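Local structure of beta-galactoside-binding lectin (Gallus gallus, 1QMJ) at residues 57-71 and 101-113. The protein binds beta-galactosides such as lactose as a homodimeric galectin and may take part in regulating differentiation. Sequence-based numbering, arbitrary orientation.
Sequences VVCNSKEDGTWGEED and EVEFEFPNRLGME
Arg109 sets its CG opposite the carbonyl carbon (chi1 -61°) and runs extended from CG to NE, which carries its guanidinium to the hydroxyl of Ser61 and the backbone carbonyl of Glu69. Phe106, with CG anti to the backbone N (chi1 -171°), points the CZ end of its ring at one face of the same group, CZ lying 3.5 Å above the guanidinium plane of Arg109, over its centre. At the edge of that plane Arg109 NH2 donates a short bond to Glu69 O (2.6 Å), nearly in the plane of both groups. Arg109 NH1 donates to Ser61 OG at 2.9 Å, somewhat tilted from the guanidinium plane, and adds weak bonds to Glu69 O and Asn60 OD1. The Asn60 amide stands almost perpendicular to the guanidinium, 83° between planes, while its ND2 bonds Gly68 O and its OD1 accepts from Ser61 N. A single arginine ties together both arms of the hairpin whose type I' turn runs from Glu63 to Thr66. In the galectin beta-sandwich, this hairpin belongs to one sheet and strand 103-107 is an outermost strand of the other. Trp67 to Asp71 are among the residues predicted to bind beta-galactoside, and of these Gly68, Glu69 and Asp71 touch Arg109 or Phe106, so the contact lies beside the probable sugar site. Deeper between the sheets, Cys59 CB packs on Phe106 CD1 at 3.6 Å, and Asn60 CA meets Phe106 CZ at 3.5 Å. The Asp71 carboxylate lies alongside the edge of the Phe106 ring, nearly coplanar with it; its OD2 comes 3.5 Å from Phe106 CD1 and makes a long, weak ion pair with Lys73. Toward the turn, Leu110 places CD2 3.6 Å from Lys62 O, whereas at the other end Val57 CG2 meets Phe104 CZ at 4.1 Å.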
loop_
_atom_site.group_PDB
_atom_site.type_symbol
_atom_site.label_atom_id
_atom_site.label_comp_id
_atom_site.label_asym_id
_atom_site.label_seq_id
_atom_site.Cartn_x
_atom_site.Cartn_y
_atom_site.Cartn_z
ATOM N N VAL A 57 14.204 -13.652 15.237
ATOM C CA VAL A 57 14.014 -13.010 13.941
ATOM C C VAL A 57 14.775 -13.813 12.901
ATOM O O VAL A 57 15.987 -14.033 13.025
ATOM C CB VAL A 57 14.548 -11.573 13.946
ATOM C CG1 VAL A 57 14.581 -10.949 12.545
ATOM C CG2 VAL A 57 13.714 -10.617 14.801
ATOM N N VAL A 58 14.051 -14.243 11.906
ATOM C CA VAL A 58 14.629 -15.014 10.813
ATOM C C VAL A 58 14.586 -14.177 9.545
ATOM O O VAL A 58 13.552 -13.591 9.204
ATOM C CB VAL A 58 13.841 -16.314 10.591
ATOM C CG1 VAL A 58 14.389 -17.154 9.432
ATOM C CG2 VAL A 58 13.848 -17.243 11.808
ATOM N N CYS A 59 15.720 -14.138 8.891
ATOM C CA CYS A 59 15.892 -13.407 7.633
ATOM C C CYS A 59 16.287 -14.404 6.561
ATOM O O CYS A 59 17.056 -15.338 6.814
ATOM C CB CYS A 59 16.984 -12.345 7.776
ATOM S SG CYS A 59 16.498 -10.939 8.892
ATOM N N ASN A 60 15.759 -14.199 5.384
ATOM C CA ASN A 60 16.038 -15.093 4.266
ATOM C C ASN A 60 15.609 -14.470 2.951
ATOM O O ASN A 60 14.812 -13.524 2.920
ATOM C CB ASN A 60 15.257 -16.400 4.461
ATOM C CG ASN A 60 15.913 -17.608 3.796
ATOM O OD1 ASN A 60 16.829 -17.446 2.994
ATOM N ND2 ASN A 60 15.492 -18.827 4.085
ATOM N N SER A 61 16.163 -15.027 1.907
ATOM C CA SER A 61 15.860 -14.619 0.546
ATOM C C SER A 61 15.129 -15.777 -0.115
ATOM O O SER A 61 15.030 -16.873 0.450
ATOM C CB SER A 61 17.149 -14.282 -0.222
ATOM O OG SER A 61 18.085 -15.341 -0.111
ATOM N N LYS A 62 14.635 -15.509 -1.282
ATOM C CA LYS A 62 13.897 -16.491 -2.070
ATOM C C LYS A 62 14.084 -16.160 -3.534
ATOM O O LYS A 62 13.925 -15.009 -3.950
ATOM C CB LYS A 62 12.415 -16.428 -1.696
ATOM C CG LYS A 62 11.625 -17.672 -2.105
ATOM C CD LYS A 62 10.148 -17.582 -1.719
ATOM C CE LYS A 62 9.441 -18.936 -1.716
ATOM N NZ LYS A 62 8.074 -18.865 -1.182
ATOM N N GLU A 63 14.424 -17.171 -4.287
ATOM C CA GLU A 63 14.655 -17.015 -5.720
ATOM C C GLU A 63 14.084 -18.197 -6.477
ATOM O O GLU A 63 14.444 -19.354 -6.228
ATOM C CB GLU A 63 16.152 -16.930 -5.992
ATOM C CG GLU A 63 16.478 -16.660 -7.459
ATOM C CD GLU A 63 17.977 -16.675 -7.743
ATOM O OE1 GLU A 63 18.807 -16.990 -6.807
ATOM O OE2 GLU A 63 18.413 -16.375 -8.918
ATOM N N ASP A 64 13.204 -17.870 -7.386
ATOM C CA ASP A 64 12.546 -18.864 -8.217
ATOM C C ASP A 64 11.761 -19.840 -7.330
ATOM O O ASP A 64 11.728 -21.050 -7.587
ATOM C CB ASP A 64 13.596 -19.632 -9.020
ATOM C CG ASP A 64 13.033 -20.273 -10.290
ATOM O OD1 ASP A 64 11.966 -19.798 -10.837
ATOM O OD2 ASP A 64 13.629 -21.290 -10.814
ATOM N N GLY A 65 11.159 -19.262 -6.304
ATOM C CA GLY A 65 10.313 -19.988 -5.334
ATOM C C GLY A 65 11.121 -20.863 -4.350
ATOM O O GLY A 65 10.557 -21.682 -3.614
ATOM N N THR A 66 12.430 -20.693 -4.333
ATOM C CA THR A 66 13.296 -21.479 -3.421
ATOM C C THR A 66 13.895 -20.583 -2.332
ATOM O O THR A 66 14.452 -19.516 -2.615
ATOM C CB THR A 66 14.457 -22.129 -4.182
ATOM O OG1 THR A 66 13.963 -22.909 -5.261
ATOM C CG2 THR A 66 15.301 -23.057 -3.299
ATOM N N TRP A 67 13.760 -21.046 -1.100
ATOM C CA TRP A 67 14.294 -20.332 0.068
ATOM C C TRP A 67 15.814 -20.493 0.102
ATOM O O TRP A 67 16.352 -21.551 -0.254
ATOM C CB TRP A 67 13.735 -20.911 1.380
ATOM C CG TRP A 67 12.247 -20.627 1.630
ATOM C CD1 TRP A 67 11.261 -21.531 1.694
ATOM C CD2 TRP A 67 11.671 -19.343 1.837
ATOM N NE1 TRP A 67 10.048 -20.817 1.951
ATOM C CE2 TRP A 67 10.309 -19.538 2.034
ATOM C CE3 TRP A 67 12.184 -18.039 1.878
ATOM C CZ2 TRP A 67 9.410 -18.493 2.280
ATOM C CZ3 TRP A 67 11.270 -16.990 2.123
ATOM C CH2 TRP A 67 9.949 -17.208 2.315
ATOM N N GLY A 68 16.473 -19.438 0.525
ATOM C CA GLY A 68 17.935 -19.425 0.649
ATOM C C GLY A 68 18.299 -19.978 2.025
ATOM O O GLY A 68 17.484 -20.638 2.683
ATOM N N GLU A 69 19.517 -19.702 2.438
ATOM C CA GLU A 69 20.008 -20.146 3.750
ATOM C C GLU A 69 19.552 -19.141 4.806
ATOM O O GLU A 69 19.835 -17.939 4.714
ATOM C CB GLU A 69 21.537 -20.232 3.748
ATOM C CG GLU A 69 22.136 -20.348 5.157
ATOM C CD GLU A 69 21.904 -21.719 5.806
ATOM O OE1 GLU A 69 21.692 -22.757 5.071
ATOM O OE2 GLU A 69 21.921 -21.836 7.092
ATOM N N GLU A 70 18.850 -19.657 5.783
ATOM C CA GLU A 70 18.322 -18.844 6.874
ATOM C C GLU A 70 19.445 -18.139 7.614
ATOM O O GLU A 70 20.570 -18.651 7.705
ATOM C CB GLU A 70 17.579 -19.714 7.879
ATOM C CG GLU A 70 16.185 -20.111 7.412
ATOM C CD GLU A 70 15.340 -20.707 8.532
ATOM O OE1 GLU A 70 15.870 -20.925 9.689
ATOM O OE2 GLU A 70 14.102 -20.991 8.322
ATOM N N ASP A 71 19.078 -16.988 8.103
ATOM C CA ASP A 71 19.950 -16.123 8.883
ATOM C C ASP A 71 19.185 -15.708 10.127
ATOM O O ASP A 71 18.296 -14.849 10.072
ATOM C CB ASP A 71 20.341 -14.888 8.066
ATOM C CG ASP A 71 21.299 -13.956 8.814
ATOM O OD1 ASP A 71 21.898 -14.366 9.880
ATOM O OD2 ASP A 71 21.506 -12.759 8.379
ATOM N N GLU A 101 14.729 0.244 18.234
ATOM C CA GLU A 101 15.836 -0.237 19.064
ATOM C C GLU A 101 17.031 -0.839 18.327
ATOM O O GLU A 101 18.184 -0.608 18.701
ATOM C CB GLU A 101 15.330 -1.278 20.073
ATOM C CG GLU A 101 14.011 -0.932 20.748
ATOM C CD GLU A 101 12.807 -1.600 20.091
ATOM O OE1 GLU A 101 12.652 -1.510 18.852
ATOM O OE2 GLU A 101 12.011 -2.220 20.829
ATOM N N VAL A 102 16.753 -1.627 17.293
ATOM C CA VAL A 102 17.803 -2.309 16.555
ATOM C C VAL A 102 17.720 -2.137 15.042
ATOM O O VAL A 102 16.647 -1.905 14.482
ATOM C CB VAL A 102 17.744 -3.837 16.837
ATOM C CG1 VAL A 102 18.976 -4.528 16.302
ATOM C CG2 VAL A 102 17.581 -4.105 18.314
ATOM N N GLU A 103 18.872 -2.236 14.395
ATOM C CA GLU A 103 18.946 -2.178 12.951
ATOM C C GLU A 103 19.429 -3.563 12.535
ATOM O O GLU A 103 20.432 -4.064 13.056
ATOM C CB GLU A 103 19.938 -1.126 12.475
ATOM C CG GLU A 103 20.213 -1.200 10.980
ATOM C CD GLU A 103 21.224 -0.177 10.514
ATOM O OE1 GLU A 103 22.444 -0.422 10.667
ATOM O OE2 GLU A 103 20.797 0.875 9.993
ATOM N N PHE A 104 18.671 -4.207 11.658
ATOM C CA PHE A 104 19.003 -5.524 11.154
ATOM C C PHE A 104 19.573 -5.337 9.767
ATOM O O PHE A 104 19.161 -4.441 9.041
ATOM C CB PHE A 104 17.753 -6.402 11.102
ATOM C CG PHE A 104 17.173 -6.715 12.459
ATOM C CD1 PHE A 104 17.780 -7.660 13.291
ATOM C CD2 PHE A 104 16.015 -6.078 12.902
ATOM C CE1 PHE A 104 17.238 -7.966 14.543
ATOM C CE2 PHE A 104 15.464 -6.379 14.156
ATOM C CZ PHE A 104 16.078 -7.325 14.977
ATOM N N GLU A 105 20.563 -6.144 9.420
ATOM C CA GLU A 105 21.179 -6.054 8.110
ATOM C C GLU A 105 21.146 -7.437 7.488
ATOM O O GLU A 105 21.206 -8.433 8.198
ATOM C CB GLU A 105 22.613 -5.546 8.242
ATOM C CG GLU A 105 22.692 -4.143 8.821
ATOM C CD GLU A 105 24.105 -3.720 9.165
ATOM O OE1 GLU A 105 24.904 -3.502 8.229
ATOM O OE2 GLU A 105 24.412 -3.599 10.372
ATOM N N PHE A 106 21.025 -7.495 6.168
ATOM C CA PHE A 106 20.972 -8.763 5.453
ATOM C C PHE A 106 21.568 -8.494 4.078
ATOM O O PHE A 106 21.205 -7.521 3.424
ATOM C CB PHE A 106 19.510 -9.226 5.337
ATOM C CG PHE A 106 19.346 -10.624 4.799
ATOM C CD1 PHE A 106 19.701 -11.728 5.565
ATOM C CD2 PHE A 106 18.814 -10.839 3.528
ATOM C CE1 PHE A 106 19.528 -13.024 5.076
ATOM C CE2 PHE A 106 18.638 -12.132 3.029
ATOM C CZ PHE A 106 18.995 -13.224 3.805
ATOM N N PRO A 107 22.504 -9.340 3.624
ATOM C CA PRO A 107 23.119 -9.131 2.309
ATOM C C PRO A 107 22.157 -9.232 1.133
ATOM O O PRO A 107 21.274 -10.095 1.106
ATOM C CB PRO A 107 24.187 -10.219 2.256
ATOM C CG PRO A 107 23.608 -11.299 3.100
ATOM C CD PRO A 107 23.051 -10.541 4.273
ATOM N N ASN A 108 22.329 -8.331 0.172
ATOM C CA ASN A 108 21.510 -8.302 -1.029
ATOM C C ASN A 108 22.062 -9.430 -1.901
ATOM O O ASN A 108 22.834 -9.200 -2.839
ATOM C CB ASN A 108 21.651 -6.941 -1.731
ATOM C CG ASN A 108 20.718 -6.784 -2.932
ATOM O OD1 ASN A 108 20.153 -7.760 -3.438
ATOM N ND2 ASN A 108 20.563 -5.548 -3.395
ATOM N N ARG A 109 21.679 -10.655 -1.557
ATOM C CA ARG A 109 22.138 -11.844 -2.262
ATOM C C ARG A 109 21.782 -11.842 -3.749
ATOM O O ARG A 109 22.606 -12.196 -4.597
ATOM C CB ARG A 109 21.560 -13.106 -1.607
ATOM C CG ARG A 109 21.951 -13.344 -0.154
ATOM C CD ARG A 109 21.269 -14.612 0.346
ATOM N NE ARG A 109 21.619 -14.960 1.720
ATOM C CZ ARG A 109 20.913 -15.787 2.491
ATOM N NH1 ARG A 109 19.805 -16.357 2.036
ATOM N NH2 ARG A 109 21.335 -16.073 3.716
ATOM N N LEU A 110 20.553 -11.449 -4.057
ATOM C CA LEU A 110 20.070 -11.438 -5.432
ATOM C C LEU A 110 20.594 -10.293 -6.296
ATOM O O LEU A 110 20.341 -10.267 -7.500
ATOM C CB LEU A 110 18.538 -11.466 -5.444
ATOM C CG LEU A 110 17.824 -12.805 -5.206
ATOM C CD1 LEU A 110 18.418 -13.560 -4.042
ATOM C CD2 LEU A 110 16.353 -12.559 -4.962
ATOM N N GLY A 111 21.312 -9.352 -5.685
ATOM C CA GLY A 111 21.849 -8.221 -6.431
ATOM C C GLY A 111 20.757 -7.365 -7.057
ATOM O O GLY A 111 20.969 -6.667 -8.057
ATOM N N MET A 112 19.579 -7.416 -6.449
ATOM C CA MET A 112 18.427 -6.667 -6.919
ATOM C C MET A 112 18.719 -5.165 -6.799
ATOM O O MET A 112 19.397 -4.735 -5.862
ATOM C CB MET A 112 17.213 -7.059 -6.078
ATOM C CG MET A 112 15.891 -6.975 -6.790
ATOM S SD MET A 112 14.592 -7.685 -5.776
ATOM C CE MET A 112 14.954 -9.403 -5.904
ATOM N N GLU A 113 18.234 -4.381 -7.761
ATOM C CA GLU A 113 18.457 -2.931 -7.756
ATOM C C GLU A 113 17.219 -2.061 -7.527
ATOM O O GLU A 113 17.311 -0.831 -7.517
ATOM C CB GLU A 113 19.200 -2.479 -9.020
ATOM C CG GLU A 113 18.707 -3.101 -10.324
ATOM C CD GLU A 113 19.617 -4.217 -10.817
ATOM O OE1 GLU A 113 20.775 -3.915 -11.192
ATOM O OE2 GLU A 113 19.179 -5.391 -10.827
#